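Local atomic coordinates of putative pyrroline carboxylate reductase (Streptococcus pyogenes, PDB entry 2AHR), a protein that probably catalyses the NAD(P)H-dependent reduction of 1-pyrroline-5-carboxylate to L-proline, the last step of proline biosynthesis. Residues G12-A15 and S16-I19; R139-D142 and L143-F147; G67-P70 and Q71-E74; G166-P169 and A170-L174; S32-S35 and L36-K40. One frame throughout, in Å; residues are numbered along the deposited sequence.

Contact 1: residues G12-A15 and S16-I19; sequences GKMA and SAII. With NAP (NADP nicotinamide-adenine-dinucleotide phosphate), chain S.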
# COMPACT_ATOMS: atom_id res chain seq x y z
N GLY E 12 -0.78 34.09 24.75
CA GLY E 12 -1.36 32.76 24.75
C GLY E 12 -0.40 31.81 25.44
O GLY E 12 0.38 32.22 26.30
N LYS E 13 -0.44 30.55 25.02
CA LYS E 13 0.35 29.51 25.65
C LYS E 13 1.86 29.76 25.54
O LYS E 13 2.57 29.71 26.56
CB LYS E 13 -0.06 28.14 25.10
CG LYS E 13 -1.57 27.90 25.26
CD LYS E 13 -1.94 26.42 25.28
CE LYS E 13 -3.19 26.16 26.14
NZ LYS E 13 -2.84 26.11 27.59
N MSE E 14 2.35 30.09 24.34
CA MSE E 14 3.79 30.27 24.15
C MSE E 14 4.31 31.52 24.90
O MSE E 14 5.30 31.45 25.65
CB MSE E 14 4.15 30.27 22.65
CG MSE E 14 5.63 30.03 22.31
SE MSE E 14 6.49 28.64 23.06
CE MSE E 14 7.43 29.54 24.29
N ALA E 15 3.61 32.64 24.76
CA ALA E 15 3.98 33.87 25.48
C ALA E 15 3.87 33.72 27.00
O ALA E 15 4.74 34.20 27.74
CB ALA E 15 3.18 35.07 24.98
N SER E 16 2.82 33.06 27.47
CA SER E 16 2.70 32.76 28.91
C SER E 16 3.93 31.99 29.42
O SER E 16 4.49 32.35 30.45
CB SER E 16 1.42 31.97 29.22
OG SER E 16 0.26 32.68 28.80
N ALA E 17 4.34 30.96 28.69
CA ALA E 17 5.56 30.21 29.03
C ALA E 17 6.81 31.09 29.19
O ALA E 17 7.55 30.90 30.15
CB ALA E 17 5.81 29.09 28.01
N ILE E 18 7.06 32.05 28.30
CA ILE E 18 8.27 32.88 28.44
C ILE E 18 8.21 33.95 29.55
O ILE E 18 9.24 34.47 29.96
CB ILE E 18 8.78 33.51 27.11
CG1 ILE E 18 7.96 34.73 26.72
CG2 ILE E 18 8.86 32.47 25.96
CD1 ILE E 18 8.72 35.66 25.84
N ILE E 19 7.00 34.28 30.01
CA ILE E 19 6.81 35.25 31.09
C ILE E 19 7.55 34.82 32.36
O ILE E 19 8.31 35.59 32.93
CB ILE E 19 5.31 35.51 31.42
CG1 ILE E 19 4.62 36.25 30.27
CG2 ILE E 19 5.16 36.32 32.71
CD1 ILE E 19 5.34 37.47 29.79
PA NAP S . -2.37 30.72 20.99
O1A NAP S . -3.60 30.52 20.17
O2A NAP S . -2.36 29.77 22.14
O5B NAP S . -2.21 32.24 21.50
C5B NAP S . -2.55 33.35 20.70
C4B NAP S . -3.14 34.42 21.63
O4B NAP S . -3.25 35.68 20.98
C3B NAP S . -4.53 34.02 22.12
O3B NAP S . -4.48 33.95 23.53
C2B NAP S . -5.46 35.12 21.64
O2B NAP S . -6.39 35.58 22.61
C1B NAP S . -4.49 36.26 21.35
N9A NAP S . -5.06 37.22 20.38
C8A NAP S . -5.98 36.97 19.38
N7A NAP S . -6.24 38.13 18.74
C5A NAP S . -5.50 39.12 19.30
C6A NAP S . -5.41 40.49 19.04
N6A NAP S . -6.46 41.10 18.51
N1A NAP S . -4.55 41.25 19.81
C2A NAP S . -3.83 40.68 20.84
N3A NAP S . -3.94 39.33 21.10
C4A NAP S . -4.77 38.56 20.34
O3 NAP S . -1.06 30.57 20.05
PN NAP S . 0.40 30.13 20.59
O1N NAP S . 0.49 28.65 20.47
O2N NAP S . 0.71 30.77 21.90
O5D NAP S . 1.36 30.78 19.46
C5D NAP S . 1.69 32.15 19.47
C4D NAP S . 2.94 32.39 18.63
O4D NAP S . 4.03 31.62 19.09
C3D NAP S . 2.72 32.02 17.17
O3D NAP S . 3.16 33.09 16.38
C2D NAP S . 3.56 30.77 16.91
O2D NAP S . 4.08 30.79 15.59
C1D NAP S . 4.62 30.87 18.03
N1N NAP S . 5.11 29.58 18.60
C2N NAP S . 4.27 28.72 19.27
C3N NAP S . 4.77 27.53 19.82
C7N NAP S . 3.90 26.64 20.65
O7N NAP S . 4.52 25.51 21.22
N7N NAP S . 2.61 26.92 20.85
C4N NAP S . 6.13 27.23 19.69
C5N NAP S . 6.98 28.11 19.03
C6N NAP S . 6.45 29.28 18.49
P2B NAP S . -7.72 34.78 23.06
O1X NAP S . -8.55 35.71 23.93
O2X NAP S . -8.52 34.40 21.84
O3X NAP S . -7.35 33.53 23.84
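M14, a selenomethionine in this crystal, and I18 stand one helical turn apart with their side chains crossing at about a right angle, CE of M14 meeting the CG2 branch of I18 at 3.7 Å. CG of M14 lies opposite its own backbone N (chi1 -162°), and bends at the next two bonds lead the chain past the nicotinamide of NADP. CG comes to 3.6 Å from NAP C3N and SE to 3.7 Å from NAP C4N, before CE turns to I18 and, more loosely, to CB of A17. One side chain thus touches both the nicotinamide ring and the next turn of the helix. I18 turns its other branch, CG1, against A15 O at 3.4 Å.

S16 folds OG back toward the helix start and donates a short bond of 2.5 Å to G12 O, arriving well above the carbonyl plane. S16 N reaches the same oxygen at 2.8 Å, so two donors grip the carbonyl of the N-cap residue. M14 N gives a nearly straight bond (168°) to the pyrophosphate oxygen NAP O2N, 3.0 Å away. G12, side-chain-free, lets the cofactor come close, as in the GxGxxA turn of Rossmann folds, whose pattern G12 and A15 fit. Helix 13-22 links parallel strands 5-9 and 28-32 in a beta-alpha-beta unit; M14 also rests on P113, while K13 packs against A221 of the second subunit.

Contact 2: residues R139-D142 and L143-F147; sequences RVRD and LTDSF
D145 N donates to R141 O at 2.9 Å and T144 N to V140 O at 3.0 Å, the latter from within the carbonyl plane. A longer, weak bond of the same helical type runs from L143 N to R139 O. T144 OG1 sits between its backbone N and carbonyl carbon (chi1 55°), a setting that brings it 3.0 Å from R141 O; OG1 is also hydrogen-bonded to T150 OG1, as is D145 OD1.

Further along, S146 OG donates to L143 O at 2.7 Å, and S146 N bonds to that same oxygen, so one carbonyl is held by two donors of a single residue. These turns belong to the last part of helix 134-145, the crossover that joins strand 122-128 to its parallel neighbour 148-152 in a beta-alpha-beta unit.

The R141 and D145 side chains run alongside each other in the same direction, their guanidinium and carboxylate planes 43° apart. The charged groups do not meet: D145 OD2 lies 3.8 Å from the aliphatic CG of R141 and 5.8 Å from R141 NE. On the buried side CB of L143 presses on V140 O at 3.1 Å, while CD2 approaches CG2 of V140 only loosely. These leucine and valine side chains face inward, L143 onto L22 of helix 13-22 and V140 onto L109 and L126 of the sheet. The F147 ring has T144 O over the centre of one face, 3.8 Å above its plane.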
# COMPACT_ATOMS: atom_id res chain seq x y z
N ARG E 139 21.56 42.09 24.59
CA ARG E 139 20.50 42.35 25.56
C ARG E 139 19.31 41.40 25.38
O ARG E 139 18.73 40.91 26.35
CB ARG E 139 20.03 43.80 25.49
CG ARG E 139 20.66 44.71 26.56
CD ARG E 139 20.76 46.16 26.11
NE ARG E 139 19.48 46.73 25.68
CZ ARG E 139 19.36 47.62 24.69
NH1 ARG E 139 20.42 48.04 24.00
NH2 ARG E 139 18.15 48.09 24.37
N VAL E 140 18.97 41.14 24.12
CA VAL E 140 17.89 40.21 23.80
C VAL E 140 18.32 38.75 24.06
O VAL E 140 17.53 37.96 24.54
CB VAL E 140 17.33 40.43 22.38
CG1 VAL E 140 16.31 39.34 22.00
CG2 VAL E 140 16.70 41.82 22.27
N ARG E 141 19.58 38.43 23.77
CA ARG E 141 20.14 37.14 24.12
C ARG E 141 20.05 36.87 25.64
O ARG E 141 19.81 35.75 26.06
CB ARG E 141 21.57 36.98 23.62
CG ARG E 141 22.12 35.56 23.80
CD ARG E 141 23.58 35.42 23.36
NE ARG E 141 23.78 35.85 21.98
CZ ARG E 141 24.48 36.92 21.61
NH1 ARG E 141 25.08 37.69 22.52
NH2 ARG E 141 24.60 37.22 20.32
N ASP E 142 20.24 37.92 26.45
CA ASP E 142 20.02 37.82 27.89
C ASP E 142 18.60 37.41 28.24
O ASP E 142 18.38 36.62 29.16
CB ASP E 142 20.33 39.15 28.59
CG ASP E 142 21.81 39.41 28.70
OD1 ASP E 142 22.56 38.43 28.85
OD2 ASP E 142 22.22 40.60 28.64
N LEU E 143 17.63 37.99 27.51
CA LEU E 143 16.22 37.64 27.63
C LEU E 143 15.93 36.18 27.28
O LEU E 143 15.21 35.47 28.01
CB LEU E 143 15.40 38.54 26.71
CG LEU E 143 14.81 39.85 27.22
CD1 LEU E 143 15.55 40.44 28.40
CD2 LEU E 143 14.70 40.85 26.07
N THR E 144 16.49 35.72 26.16
CA THR E 144 16.24 34.36 25.73
C THR E 144 16.92 33.37 26.67
O THR E 144 16.37 32.31 26.96
CB THR E 144 16.62 34.10 24.25
OG1 THR E 144 17.99 34.47 24.01
CG2 THR E 144 15.73 34.90 23.33
N ASP E 145 18.12 33.72 27.17
CA ASP E 145 18.82 32.85 28.12
C ASP E 145 18.06 32.70 29.45
O ASP E 145 18.34 31.77 30.22
CB ASP E 145 20.27 33.32 28.36
CG ASP E 145 21.20 32.98 27.19
OD1 ASP E 145 20.89 32.09 26.37
OD2 ASP E 145 22.28 33.61 27.09
N SER E 146 17.10 33.57 29.71
CA SER E 146 16.32 33.48 30.94
C SER E 146 15.30 32.35 30.91
O SER E 146 14.82 31.93 31.96
CB SER E 146 15.64 34.81 31.30
OG SER E 146 14.47 35.03 30.52
N PHE E 147 14.95 31.86 29.72
CA PHE E 147 13.98 30.75 29.65
C PHE E 147 14.50 29.53 28.89
O PHE E 147 13.72 28.69 28.48
CB PHE E 147 12.59 31.22 29.18
CG PHE E 147 12.59 31.95 27.85
CD1 PHE E 147 12.68 31.24 26.64
CD2 PHE E 147 12.46 33.35 27.79
CE1 PHE E 147 12.66 31.90 25.41
CE2 PHE E 147 12.45 34.03 26.56
CZ PHE E 147 12.55 33.30 25.37

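Contact 3: residues G67-P70 and Q71-E74; sequences GIKP and QLFE. With NAP (NADP nicotinamide-adenine-dinucleotide phosphate), chain S.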
# COMPACT_ATOMS: atom_id res chain seq x y z
N GLY E 67 3.35 38.12 20.81
CA GLY E 67 2.87 36.76 21.07
C GLY E 67 1.63 36.31 20.29
O GLY E 67 1.08 35.23 20.56
N ILE E 68 1.19 37.13 19.33
CA ILE E 68 0.04 36.80 18.48
C ILE E 68 0.41 35.76 17.43
O ILE E 68 1.61 35.60 17.11
CB ILE E 68 -0.54 38.07 17.78
CG1 ILE E 68 0.58 38.90 17.13
CG2 ILE E 68 -1.35 38.91 18.78
CD1 ILE E 68 0.09 39.86 16.04
N LYS E 69 -0.58 35.06 16.88
CA LYS E 69 -0.30 34.09 15.82
C LYS E 69 -0.02 34.78 14.47
O LYS E 69 -0.50 35.88 14.23
CB LYS E 69 -1.38 32.99 15.74
CG LYS E 69 -2.72 33.36 15.15
CD LYS E 69 -3.71 32.22 15.42
CE LYS E 69 -4.87 32.20 14.42
NZ LYS E 69 -5.84 33.31 14.61
N PRO E 70 0.78 34.13 13.60
CA PRO E 70 1.21 34.77 12.35
C PRO E 70 0.05 35.24 11.46
O PRO E 70 0.16 36.29 10.82
CB PRO E 70 2.04 33.67 11.65
CG PRO E 70 1.60 32.40 12.27
CD PRO E 70 1.32 32.76 13.71
N GLN E 71 -1.05 34.49 11.45
CA GLN E 71 -2.23 34.83 10.63
C GLN E 71 -2.86 36.19 10.97
O GLN E 71 -3.68 36.68 10.20
CB GLN E 71 -3.31 33.74 10.71
CG GLN E 71 -2.94 32.39 10.12
CD GLN E 71 -2.34 31.44 11.15
OE1 GLN E 71 -1.82 31.85 12.19
NE2 GLN E 71 -2.41 30.15 10.86
N LEU E 72 -2.50 36.76 12.12
CA LEU E 72 -3.07 38.03 12.58
C LEU E 72 -2.10 39.20 12.55
O LEU E 72 -2.45 40.29 13.01
CB LEU E 72 -3.60 37.87 14.00
CG LEU E 72 -5.07 37.51 14.25
CD1 LEU E 72 -5.67 36.59 13.18
CD2 LEU E 72 -5.23 36.90 15.64
N PHE E 73 -0.90 39.00 12.03
CA PHE E 73 0.12 40.06 11.99
C PHE E 73 -0.35 41.33 11.25
O PHE E 73 -0.30 42.42 11.81
CB PHE E 73 1.45 39.52 11.41
CG PHE E 73 2.44 39.04 12.46
CD1 PHE E 73 2.04 38.18 13.49
CD2 PHE E 73 3.78 39.42 12.40
CE1 PHE E 73 2.95 37.74 14.46
CE2 PHE E 73 4.70 38.98 13.36
CZ PHE E 73 4.29 38.14 14.39
N GLU E 74 -0.81 41.18 10.01
CA GLU E 74 -1.30 42.30 9.21
C GLU E 74 -2.45 43.05 9.89
O GLU E 74 -2.34 44.24 10.17
CB GLU E 74 -1.71 41.81 7.82
CG GLU E 74 -2.07 42.92 6.85
CD GLU E 74 -1.74 42.57 5.40
OE1 GLU E 74 -1.51 43.51 4.61
OE2 GLU E 74 -1.69 41.36 5.07
PA NAP S . -2.37 30.72 20.99
O1A NAP S . -3.60 30.52 20.17
O2A NAP S . -2.36 29.77 22.14
O5B NAP S . -2.21 32.24 21.50
C5B NAP S . -2.55 33.35 20.70
C4B NAP S . -3.14 34.42 21.63
O4B NAP S . -3.25 35.68 20.98
C3B NAP S . -4.53 34.02 22.12
O3B NAP S . -4.48 33.95 23.53
C2B NAP S . -5.46 35.12 21.64
O2B NAP S . -6.39 35.58 22.61
C1B NAP S . -4.49 36.26 21.35
N9A NAP S . -5.06 37.22 20.38
C8A NAP S . -5.98 36.97 19.38
N7A NAP S . -6.24 38.13 18.74
C5A NAP S . -5.50 39.12 19.30
C6A NAP S . -5.41 40.49 19.04
N6A NAP S . -6.46 41.10 18.51
N1A NAP S . -4.55 41.25 19.81
C2A NAP S . -3.83 40.68 20.84
N3A NAP S . -3.94 39.33 21.10
C4A NAP S . -4.77 38.56 20.34
O3 NAP S . -1.06 30.57 20.05
PN NAP S . 0.40 30.13 20.59
O1N NAP S . 0.49 28.65 20.47
O2N NAP S . 0.71 30.77 21.90
O5D NAP S . 1.36 30.78 19.46
C5D NAP S . 1.69 32.15 19.47
C4D NAP S . 2.94 32.39 18.63
O4D NAP S . 4.03 31.62 19.09
C3D NAP S . 2.72 32.02 17.17
O3D NAP S . 3.16 33.09 16.38
C2D NAP S . 3.56 30.77 16.91
O2D NAP S . 4.08 30.79 15.59
C1D NAP S . 4.62 30.87 18.03
N1N NAP S . 5.11 29.58 18.60
C2N NAP S . 4.27 28.72 19.27
C3N NAP S . 4.77 27.53 19.82
C7N NAP S . 3.90 26.64 20.65
O7N NAP S . 4.52 25.51 21.22
N7N NAP S . 2.61 26.92 20.85
C4N NAP S . 6.13 27.23 19.69
C5N NAP S . 6.98 28.11 19.03
C6N NAP S . 6.45 29.28 18.49
P2B NAP S . -7.72 34.78 23.06
O1X NAP S . -8.55 35.71 23.93
O2X NAP S . -8.52 34.40 21.84
O3X NAP S . -7.35 33.53 23.84
O HOH W 1 -0.89 38.47 8.78
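The loop that leaves strand 63-66 and turns into helix 73-77 folds I68, K69 and P70 against L72 and F73 on the wall of the NADP pocket. Its turn is set by two bonds spanning three residues, L72 N to K69 O at 3.0 Å and F73 N to P70 O at 3.2 Å, both arriving from well above the carbonyl planes. Water 1 donates to P70 O and accepts from E74 N.

With CG1 between the backbone N and carbonyl carbon (chi1 48°), I68 sends CG1 and CD1 to the F73 ring and CG2 to the adenine, 3.5 Å from NAP N3A. CD1 of I68 slants against CD1 of F73 at 3.6 Å, while K69 O and I68 O lie at the ring edge. K69 runs across Q71, its CG 3.4 Å from Q71 OE1, and its chain, straight as far as CE and bent at the last bond, brings NZ to 3.6 Å from L72 CD1. CD2 of L72 in turn touches NAP N7A. I68 O accepts from the nicotinamide-ribose hydroxyl NAP O3D at 3.0 Å. Cofactor contacts made by a loop at the carboxyl end of a parallel strand are characteristic of the Rossmann dinucleotide-binding fold.

Contact 4: residues G166-P169 and A170-L174; sequences GSSP and AYIYL
Around a proline kink in the long helix 158-185, S167, S168 and P169 meet A170 to Y173 of the next turn, a fully buried local contact in the dimerisation region. G166, at the start of this segment, touches NADP. P169 has no N-H to give to the turn before, and the helix bends there. After the bend A170 N reaches S167 O at 3.0 Å from above the carbonyl plane, whereas I172 N meets S168 O at 2.8 Å nearly along the C=O axis. Y173 N completes the regular pattern with P169 O at 2.9 Å.

The Y171 ring folds back over the preceding turn, with CG opposite the carbonyl carbon (chi1 -48°). It receives S167 O over the centre of one face, 3.8 Å above the plane, and its OH comes 3.5 Å from S167 CB. Y173 approaches the next carbonyl obliquely, CD2 at 3.0 Å from P169 O, and CE2 also touches the proline ring at CB.

The polar ends look elsewhere: S168 OG bonds to L164 O of its own helix, S167 OG to T228 and T229 of the second subunit, and Y173 OH to S204 O of that subunit. Y171 OH is held by T252 of helix 241-258 and by T229 O of the second subunit, so this segment of helix 158-185 lies between its own C-terminal helix and the partner chain.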
# COMPACT_ATOMS: atom_id res chain seq x y z
N GLY E 166 10.92 23.89 17.60
CA GLY E 166 9.65 24.54 17.95
C GLY E 166 8.49 23.58 17.97
O GLY E 166 7.68 23.58 18.92
N SER E 167 8.41 22.76 16.93
CA SER E 167 7.31 21.81 16.77
C SER E 167 7.63 20.44 17.33
O SER E 167 6.73 19.70 17.71
CB SER E 167 6.97 21.64 15.29
OG SER E 167 6.47 22.83 14.76
N SER E 168 8.93 20.09 17.31
CA SER E 168 9.35 18.73 17.65
C SER E 168 8.92 18.26 19.03
O SER E 168 8.72 17.05 19.22
CB SER E 168 10.86 18.52 17.44
OG SER E 168 11.62 19.23 18.39
N PRO E 169 8.81 19.17 20.02
CA PRO E 169 8.27 18.65 21.28
C PRO E 169 6.97 17.85 21.12
O PRO E 169 6.82 16.82 21.78
CB PRO E 169 8.04 19.93 22.11
CG PRO E 169 9.11 20.88 21.61
CD PRO E 169 9.19 20.60 20.12
N ALA E 170 6.05 18.31 20.28
CA ALA E 170 4.82 17.55 20.05
C ALA E 170 5.10 16.16 19.43
O ALA E 170 4.43 15.18 19.77
CB ALA E 170 3.85 18.35 19.16
N TYR E 171 6.10 16.07 18.55
CA TYR E 171 6.40 14.81 17.88
C TYR E 171 7.03 13.87 18.90
O TYR E 171 6.80 12.67 18.86
CB TYR E 171 7.32 15.03 16.64
CG TYR E 171 6.82 16.17 15.73
CD1 TYR E 171 5.47 16.51 15.72
CD2 TYR E 171 7.68 16.88 14.89
CE1 TYR E 171 4.98 17.53 14.94
CE2 TYR E 171 7.19 17.93 14.08
CZ TYR E 171 5.82 18.24 14.13
OH TYR E 171 5.23 19.24 13.39
N ILE E 172 7.87 14.44 19.77
CA ILE E 172 8.50 13.70 20.87
C ILE E 172 7.45 13.16 21.82
O ILE E 172 7.53 12.01 22.22
CB ILE E 172 9.54 14.59 21.62
CG1 ILE E 172 10.74 14.92 20.70
CG2 ILE E 172 10.03 13.90 22.89
CD1 ILE E 172 11.42 16.29 21.01
N TYR E 173 6.45 13.99 22.18
CA TYR E 173 5.33 13.52 23.01
C TYR E 173 4.50 12.42 22.36
O TYR E 173 4.09 11.48 23.03
CB TYR E 173 4.44 14.69 23.47
CG TYR E 173 5.20 15.63 24.39
CD1 TYR E 173 6.01 15.13 25.42
CD2 TYR E 173 5.15 17.02 24.21
CE1 TYR E 173 6.73 15.98 26.26
CE2 TYR E 173 5.86 17.89 25.07
CZ TYR E 173 6.65 17.34 26.08
OH TYR E 173 7.35 18.15 26.93
N LEU E 174 4.21 12.53 21.07
CA LEU E 174 3.44 11.47 20.37
C LEU E 174 4.21 10.14 20.35
O LEU E 174 3.65 9.08 20.57
CB LEU E 174 3.04 11.91 18.95
CG LEU E 174 2.02 11.05 18.16
CD1 LEU E 174 0.60 11.29 18.62
CD2 LEU E 174 2.09 11.30 16.64

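Contact 5: residues S32-S35 and L36-K40; sequences SGSS and LERSK. With NAP (NADP nicotinamide-adenine-dinucleotide phosphate), chain S.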
# COMPACT_ATOMS: atom_id res chain seq x y z
N SER E 32 -0.90 42.86 27.01
CA SER E 32 -2.01 43.39 26.24
C SER E 32 -2.68 42.26 25.43
O SER E 32 -2.06 41.69 24.52
CB SER E 32 -1.51 44.52 25.34
OG SER E 32 -2.58 45.25 24.78
N GLY E 33 -3.93 41.95 25.75
CA GLY E 33 -4.62 40.79 25.17
C GLY E 33 -5.45 41.06 23.93
O GLY E 33 -5.24 42.06 23.26
N SER E 34 -6.38 40.15 23.63
CA SER E 34 -7.24 40.25 22.43
C SER E 34 -8.39 41.24 22.61
O SER E 34 -8.88 41.81 21.64
CB SER E 34 -7.79 38.87 22.03
OG SER E 34 -8.67 38.34 23.02
N SER E 35 -8.82 41.39 23.85
CA SER E 35 -9.75 42.44 24.25
C SER E 35 -9.32 42.94 25.62
O SER E 35 -8.58 42.24 26.32
CB SER E 35 -11.19 41.90 24.30
OG SER E 35 -11.33 40.86 25.25
N LEU E 36 -9.75 44.14 25.99
CA LEU E 36 -9.47 44.68 27.33
C LEU E 36 -9.98 43.75 28.43
O LEU E 36 -9.32 43.56 29.45
CB LEU E 36 -10.08 46.07 27.49
CG LEU E 36 -9.80 46.80 28.81
CD1 LEU E 36 -8.31 47.10 29.00
CD2 LEU E 36 -10.64 48.07 28.89
N GLU E 37 -11.15 43.15 28.19
CA GLU E 37 -11.71 42.15 29.10
C GLU E 37 -10.75 40.97 29.29
O GLU E 37 -10.49 40.54 30.42
CB GLU E 37 -13.07 41.67 28.57
CG GLU E 37 -13.93 40.95 29.60
CD GLU E 37 -15.34 40.66 29.09
OE1 GLU E 37 -16.14 41.62 28.94
OE2 GLU E 37 -15.65 39.47 28.86
N ARG E 38 -10.21 40.46 28.18
CA ARG E 38 -9.23 39.38 28.18
C ARG E 38 -7.90 39.77 28.83
O ARG E 38 -7.29 38.95 29.51
CB ARG E 38 -8.96 38.89 26.74
CG ARG E 38 -10.09 38.06 26.12
CD ARG E 38 -10.21 36.69 26.75
NE ARG E 38 -8.91 36.03 26.82
CZ ARG E 38 -8.55 35.13 27.74
NH1 ARG E 38 -7.34 34.60 27.71
NH2 ARG E 38 -9.41 34.78 28.70
N SER E 39 -7.47 41.01 28.63
CA SER E 39 -6.20 41.52 29.19
C SER E 39 -6.22 41.51 30.72
O SER E 39 -5.32 40.94 31.35
CB SER E 39 -5.89 42.93 28.68
OG SER E 39 -6.15 43.06 27.29
N LYS E 40 -7.24 42.16 31.30
CA LYS E 40 -7.46 42.17 32.75
C LYS E 40 -7.44 40.74 33.29
O LYS E 40 -6.75 40.45 34.26
CB LYS E 40 -8.82 42.82 33.09
CG LYS E 40 -8.99 44.23 32.53
CD LYS E 40 -10.32 44.88 32.94
CE LYS E 40 -10.31 46.37 32.57
NZ LYS E 40 -11.54 47.12 32.97
PA NAP S . -2.37 30.72 20.99
O1A NAP S . -3.60 30.52 20.17
O2A NAP S . -2.36 29.77 22.14
O5B NAP S . -2.21 32.24 21.50
C5B NAP S . -2.55 33.35 20.70
C4B NAP S . -3.14 34.42 21.63
O4B NAP S . -3.25 35.68 20.98
C3B NAP S . -4.53 34.02 22.12
O3B NAP S . -4.48 33.95 23.53
C2B NAP S . -5.46 35.12 21.64
O2B NAP S . -6.39 35.58 22.61
C1B NAP S . -4.49 36.26 21.35
N9A NAP S . -5.06 37.22 20.38
C8A NAP S . -5.98 36.97 19.38
N7A NAP S . -6.24 38.13 18.74
C5A NAP S . -5.50 39.12 19.30
C6A NAP S . -5.41 40.49 19.04
N6A NAP S . -6.46 41.10 18.51
N1A NAP S . -4.55 41.25 19.81
C2A NAP S . -3.83 40.68 20.84
N3A NAP S . -3.94 39.33 21.10
C4A NAP S . -4.77 38.56 20.34
O3 NAP S . -1.06 30.57 20.05
PN NAP S . 0.40 30.13 20.59
O1N NAP S . 0.49 28.65 20.47
O2N NAP S . 0.71 30.77 21.90
O5D NAP S . 1.36 30.78 19.46
C5D NAP S . 1.69 32.15 19.47
C4D NAP S . 2.94 32.39 18.63
O4D NAP S . 4.03 31.62 19.09
C3D NAP S . 2.72 32.02 17.17
O3D NAP S . 3.16 33.09 16.38
C2D NAP S . 3.56 30.77 16.91
O2D NAP S . 4.08 30.79 15.59
C1D NAP S . 4.62 30.87 18.03
N1N NAP S . 5.11 29.58 18.60
C2N NAP S . 4.27 28.72 19.27
C3N NAP S . 4.77 27.53 19.82
C7N NAP S . 3.90 26.64 20.65
O7N NAP S . 4.52 25.51 21.22
N7N NAP S . 2.61 26.92 20.85
C4N NAP S . 6.13 27.23 19.69
C5N NAP S . 6.98 28.11 19.03
C6N NAP S . 6.45 29.28 18.49
P2B NAP S . -7.72 34.78 23.06
O1X NAP S . -8.55 35.71 23.93
O2X NAP S . -8.52 34.40 21.84
O3X NAP S . -7.35 33.53 23.84
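Hydrogen bonds between the loop and S39 and R38 close the start of helix 36-46. S35, at the N-cap, accepts from R38 N through its OG at 3.2 Å, a capping bond made with OG set between the backbone N and carbonyl carbon (chi1 61°). S35 O is gripped twice from S39: by N at 2.8 Å, in the carbonyl plane, and by OG at 2.7 Å, from well above it. That same OG accepts from G33 N at 2.9 Å.

At the 2'-phosphate of NADP, S34 OG donates to NAP O1X at 2.8 Å, and R38 NE adds a weak, bent bond (121°) to the same oxygen at 2.9 Å. Bends in the middle of the arginine chain swing the guanidinium toward the phosphate, with S34 OG near its plane at the edge; NH2 also forms a salt bridge with E41. A serine and an arginine on this phosphate are consistent with a preference for NADP(H).

Van der Waals contacts complete the site: CG of R38 lies against the hydroxyl oxygens of S35 and S34, and CB of S34 lies 3.5 Å from adenine atom NAP C4A. The loop follows strand 28-32, an outermost strand of the sheet within this chain. S32 bonds backbone to backbone with G10 and through OG to H54, while L36 packs on Y50 and M52.

Contacts 1, 3 and 5 all touch the one NADP: contact 1 at the pyrophosphate and nicotinamide, contact 3 at the nicotinamide ribose and adenine, contact 5 at the adenine and the 2'-phosphate of its ribose. Contact 4, in the dimerisation region, also reaches the nicotinamide end through G166, although it is centred about 17 Å from the centre of contact 1 and 30 Å from that of contact 5. Contacts 1 and 3 meet directly, A15 CB lying 4.3 Å from G67 CA, whereas contacts 3 and 5 come no nearer than about 6 Å between nearest atoms. Contact 2 packs on contact 1, with F147 CE2 3.7 Å from I18 CB, and does not touch the cofactor.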